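PDB 4FGW: glycerol-3-phosphate dehydrogenase [NAD(+)] 1 from Saccharomyces cerevisiae, which interconverts dihydroxyacetone phosphate and glycerol 3-phosphate with NADH/NAD(+), supporting glycerol production and accumulation under hyperosmotic stress. Local coordinates for residues A[173-178]-A[198-203]; A[213-218]-A[229-234]. One frame throughout, in Å; residues are numbered along the deposited sequence.

Contact 1. Residues A[173-178]-A[198-203]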
# COMPACT_ATOMS: atom_id res chain seq x y z
N GLY A 173 11.78 -7.58 -33.67
CA GLY A 173 11.14 -6.56 -34.50
C GLY A 173 9.63 -6.51 -34.32
O GLY A 173 8.91 -5.94 -35.15
N ILE A 174 9.14 -7.09 -33.22
CA ILE A 174 7.71 -7.17 -32.91
C ILE A 174 7.33 -6.28 -31.74
O ILE A 174 8.13 -6.12 -30.82
CB ILE A 174 7.26 -8.65 -32.71
CG1 ILE A 174 7.96 -9.33 -31.50
CG2 ILE A 174 7.45 -9.45 -34.03
CD1 ILE A 174 7.45 -10.73 -31.13
N GLN A 175 6.10 -5.69 -31.77
CA GLN A 175 5.59 -4.86 -30.66
C GLN A 175 5.42 -5.76 -29.43
O GLN A 175 4.97 -6.90 -29.58
CB GLN A 175 4.27 -4.16 -31.02
CG GLN A 175 3.86 -3.04 -30.05
CD GLN A 175 4.65 -1.74 -30.17
OE1 GLN A 175 5.52 -1.56 -31.04
NE2 GLN A 175 4.31 -0.78 -29.31
N CYS A 176 5.83 -5.27 -28.25
CA CYS A 176 5.79 -6.09 -27.04
C CYS A 176 5.43 -5.33 -25.78
O CYS A 176 6.12 -4.38 -25.40
CB CYS A 176 7.09 -6.88 -26.87
SG CYS A 176 7.08 -8.03 -25.48
N GLY A 177 4.35 -5.77 -25.13
CA GLY A 177 3.88 -5.22 -23.87
C GLY A 177 4.26 -6.11 -22.70
O GLY A 177 5.06 -7.03 -22.86
N ALA A 178 3.69 -5.84 -21.52
CA ALA A 178 3.99 -6.63 -20.32
C ALA A 178 2.76 -7.00 -19.50
O ALA A 178 1.73 -6.34 -19.61
CB ALA A 178 5.02 -5.91 -19.46
N VAL A 198 -1.98 -5.51 -17.38
CA VAL A 198 -1.48 -5.78 -18.71
C VAL A 198 -1.20 -4.40 -19.31
O VAL A 198 -2.10 -3.55 -19.35
CB VAL A 198 -2.42 -6.64 -19.61
CG1 VAL A 198 -1.80 -6.84 -21.00
CG2 VAL A 198 -2.71 -7.99 -18.97
N ALA A 199 0.05 -4.15 -19.72
CA ALA A 199 0.45 -2.88 -20.33
C ALA A 199 0.90 -3.09 -21.75
O ALA A 199 1.64 -4.03 -22.04
CB ALA A 199 1.54 -2.22 -19.52
N TYR A 200 0.43 -2.23 -22.67
CA TYR A 200 0.76 -2.32 -24.09
C TYR A 200 0.53 -0.97 -24.77
O TYR A 200 -0.55 -0.39 -24.65
CB TYR A 200 -0.11 -3.41 -24.75
CG TYR A 200 0.11 -3.64 -26.23
CD1 TYR A 200 1.11 -4.51 -26.67
CD2 TYR A 200 -0.74 -3.08 -27.17
CE1 TYR A 200 1.29 -4.76 -28.03
CE2 TYR A 200 -0.57 -3.32 -28.54
CZ TYR A 200 0.45 -4.16 -28.96
OH TYR A 200 0.62 -4.39 -30.31
N HIS A 201 1.56 -0.48 -25.46
CA HIS A 201 1.46 0.76 -26.23
C HIS A 201 0.98 0.36 -27.61
O HIS A 201 1.63 -0.47 -28.26
CB HIS A 201 2.82 1.48 -26.34
CG HIS A 201 3.31 2.08 -25.06
ND1 HIS A 201 4.41 1.57 -24.40
CD2 HIS A 201 2.82 3.14 -24.37
CE1 HIS A 201 4.56 2.33 -23.32
NE2 HIS A 201 3.62 3.28 -23.26
N ILE A 202 -0.18 0.90 -28.03
CA ILE A 202 -0.73 0.63 -29.36
C ILE A 202 0.27 1.21 -30.36
O ILE A 202 0.65 2.38 -30.22
CB ILE A 202 -2.18 1.18 -29.51
CG1 ILE A 202 -3.18 0.33 -28.71
CG2 ILE A 202 -2.61 1.27 -30.98
CD1 ILE A 202 -3.87 1.08 -27.68
N PRO A 203 0.80 0.39 -31.31
CA PRO A 203 1.82 0.91 -32.23
C PRO A 203 1.29 1.71 -33.42
O PRO A 203 0.08 1.82 -33.62
CB PRO A 203 2.55 -0.37 -32.69
CG PRO A 203 1.52 -1.43 -32.61
CD PRO A 203 0.50 -1.03 -31.57
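Gln175 crosses to segment 198-203. Its CG stands anti to the backbone N (chi1 -167°), and a bend at chi2 brings the amide to Pro203 and the carbonyl of His201. Gln175 NE2 donates to His201 O at 2.9 Å. The bond is bent (139° at the hydrogen) and tilted from the carbonyl plane. Pro203 CB packs against the amide, 3.6 Å from Gln175 CD. The Tyr200 hydroxyl end meets the aliphatic part at a slant, with OH 3.5 Å from Gln175 CG; the amide and ring planes are nearly perpendicular. Shortening Gln175 to an alanine is likely to take this donor from His201 O and open a gap beside Pro203 and the Tyr200 ring. Gly177 follows, its N at the edge of the Tyr200 ring and its CA 3.1 Å from Ala199 O. A side chain here would run into that carbonyl. Ala178 and Ala199 form an antiparallel hydrogen-bonded pair: Ala178 N to Ala199 O and Ala199 N to Ala178 O are both 2.8 Å. Strand 175-180 thus joins 194-199, the antiparallel step in an otherwise parallel Rossmann-type sheet. Strand 146-149 flanks 175-180 on its other edge. Helix 235-257 packs on Ala178 and Ala199, and helix 164-172 on Cys176.

Contact 2. Residues A[213-218]-A[229-234]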
# COMPACT_ATOMS: atom_id res chain seq x y z
N VAL A 213 -4.28 -6.21 -32.47
CA VAL A 213 -4.53 -6.20 -31.04
C VAL A 213 -4.54 -4.78 -30.44
O VAL A 213 -3.67 -3.96 -30.74
CB VAL A 213 -3.77 -7.28 -30.19
CG1 VAL A 213 -2.81 -8.12 -31.03
CG2 VAL A 213 -3.06 -6.69 -28.96
N ASP A 214 -5.58 -4.51 -29.65
CA ASP A 214 -5.80 -3.28 -28.91
C ASP A 214 -6.04 -3.67 -27.45
O ASP A 214 -5.88 -4.85 -27.11
CB ASP A 214 -6.98 -2.46 -29.51
CG ASP A 214 -8.28 -3.21 -29.77
OD1 ASP A 214 -8.52 -4.25 -29.11
OD2 ASP A 214 -9.09 -2.73 -30.60
N HIS A 215 -6.41 -2.72 -26.59
CA HIS A 215 -6.66 -2.98 -25.18
C HIS A 215 -7.88 -3.85 -24.92
O HIS A 215 -7.90 -4.57 -23.92
CB HIS A 215 -6.68 -1.68 -24.37
CG HIS A 215 -5.35 -1.01 -24.29
ND1 HIS A 215 -5.21 0.23 -23.70
CD2 HIS A 215 -4.13 -1.43 -24.72
CE1 HIS A 215 -3.92 0.53 -23.80
NE2 HIS A 215 -3.24 -0.44 -24.41
N LYS A 216 -8.87 -3.82 -25.83
CA LYS A 216 -10.09 -4.63 -25.75
C LYS A 216 -9.76 -6.11 -25.94
O LYS A 216 -10.26 -6.95 -25.20
CB LYS A 216 -11.13 -4.16 -26.78
CG LYS A 216 -11.82 -2.84 -26.42
CD LYS A 216 -13.34 -2.89 -26.59
CE LYS A 216 -13.82 -2.52 -27.97
NZ LYS A 216 -15.31 -2.51 -28.05
N VAL A 217 -8.89 -6.42 -26.94
CA VAL A 217 -8.43 -7.77 -27.27
C VAL A 217 -7.63 -8.34 -26.08
O VAL A 217 -7.87 -9.48 -25.67
CB VAL A 217 -7.66 -7.79 -28.62
CG1 VAL A 217 -6.86 -9.08 -28.80
CG2 VAL A 217 -8.61 -7.59 -29.80
N LEU A 218 -6.72 -7.52 -25.50
CA LEU A 218 -5.89 -7.88 -24.34
C LEU A 218 -6.71 -8.09 -23.07
O LEU A 218 -6.36 -8.97 -22.28
CB LEU A 218 -4.76 -6.86 -24.11
CG LEU A 218 -3.69 -6.79 -25.20
CD1 LEU A 218 -2.81 -5.60 -24.99
CD2 LEU A 218 -2.86 -8.07 -25.27
N VAL A 229 -8.23 -8.28 -14.69
CA VAL A 229 -7.25 -7.65 -15.56
C VAL A 229 -7.56 -6.19 -15.80
O VAL A 229 -8.70 -5.83 -16.13
CB VAL A 229 -7.07 -8.47 -16.89
CG1 VAL A 229 -6.28 -7.70 -17.95
CG2 VAL A 229 -6.40 -9.81 -16.62
N SER A 230 -6.54 -5.34 -15.64
CA SER A 230 -6.60 -3.91 -15.94
C SER A 230 -5.59 -3.68 -17.07
O SER A 230 -4.42 -4.03 -16.91
CB SER A 230 -6.26 -3.07 -14.72
OG SER A 230 -6.08 -1.72 -15.08
N VAL A 231 -6.05 -3.16 -18.21
CA VAL A 231 -5.20 -2.91 -19.38
C VAL A 231 -4.84 -1.43 -19.48
O VAL A 231 -5.73 -0.57 -19.52
CB VAL A 231 -5.76 -3.47 -20.71
CG1 VAL A 231 -4.66 -3.54 -21.77
CG2 VAL A 231 -6.38 -4.85 -20.51
N ILE A 232 -3.53 -1.14 -19.52
CA ILE A 232 -2.99 0.22 -19.62
C ILE A 232 -1.93 0.31 -20.73
O ILE A 232 -1.69 -0.68 -21.42
CB ILE A 232 -2.46 0.73 -18.24
CG1 ILE A 232 -1.30 -0.14 -17.69
CG2 ILE A 232 -3.60 0.88 -17.22
CD1 ILE A 232 -0.37 0.54 -16.72
N GLU A 233 -1.30 1.48 -20.89
CA GLU A 233 -0.25 1.73 -21.88
C GLU A 233 1.15 1.61 -21.28
O GLU A 233 2.05 1.08 -21.92
CB GLU A 233 -0.42 3.13 -22.50
CG GLU A 233 -1.51 3.22 -23.54
CD GLU A 233 -1.14 4.08 -24.73
OE1 GLU A 233 -1.51 5.28 -24.72
OE2 GLU A 233 -0.47 3.57 -25.66
N ASP A 234 1.34 2.14 -20.05
CA ASP A 234 2.61 2.22 -19.34
C ASP A 234 3.34 0.89 -19.08
O ASP A 234 3.27 0.33 -17.98
CB ASP A 234 2.47 3.11 -18.09
CG ASP A 234 3.76 3.55 -17.42
OD1 ASP A 234 4.85 3.31 -18.00
OD2 ASP A 234 3.69 4.13 -16.32
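His215 lays one face of its imidazole against Val231. CG1 of Val231 sits 4.0 Å from the His215 ring centroid and 29° off the normal, a CH-pi contact. The His215 ring is anti to its own carbonyl carbon (chi1 -68°), which sends it from the helix toward the strand. In Val231, CG1 is anti to the backbone N (chi1 -163°) and lies over that face of the ring, while CG2 lies 3.7 Å from His215 O. Leu218, one turn on, brings CB to 4.1 Å from the same Val231 CG1. The helix belongs to the right-handed beta-alpha-beta crossover made by strand 194-199, helix 215-222 and strand 227-232. Asp214 is the N-cap of helix 215-222: OD1 accepts from Val217 N at 3.1 Å, nearly along the C-O axis. At the far end of the imidazole, Glu233 CG meets His215 CE1 in the ring plane at 3.6 Å. The Glu233 carboxylate does not touch the ring. Ile232 O is near His215 NE2, but the angle is too poor for a hydrogen bond. NE2 is bonded instead to Tyr200 O, just past the end of strand 194-199, a bond that probably sets the ring's rotation.

Overall arrangement
Contact 1 is buried, and contact 2 lies nearer the surface. Their centres are about 9 Å apart. Contact 1 pairs two strands within the sheet, and its chemistry joins backbone bonds and one side-chain amide bond to close packing. Contact 2 packs a helix on the outermost strand of the chain's sheet and has no hydrogen bond across it. Strand 194-199 lies between them, bonding antiparallel to 175-180 and parallel to 227-232. The two contacts also touch directly. Val198 O is 2.8 Å from Ile232 N, a probable backbone bond. His201 NE2 packs 3.0 Å from Glu233 O, where both chains have left their strands.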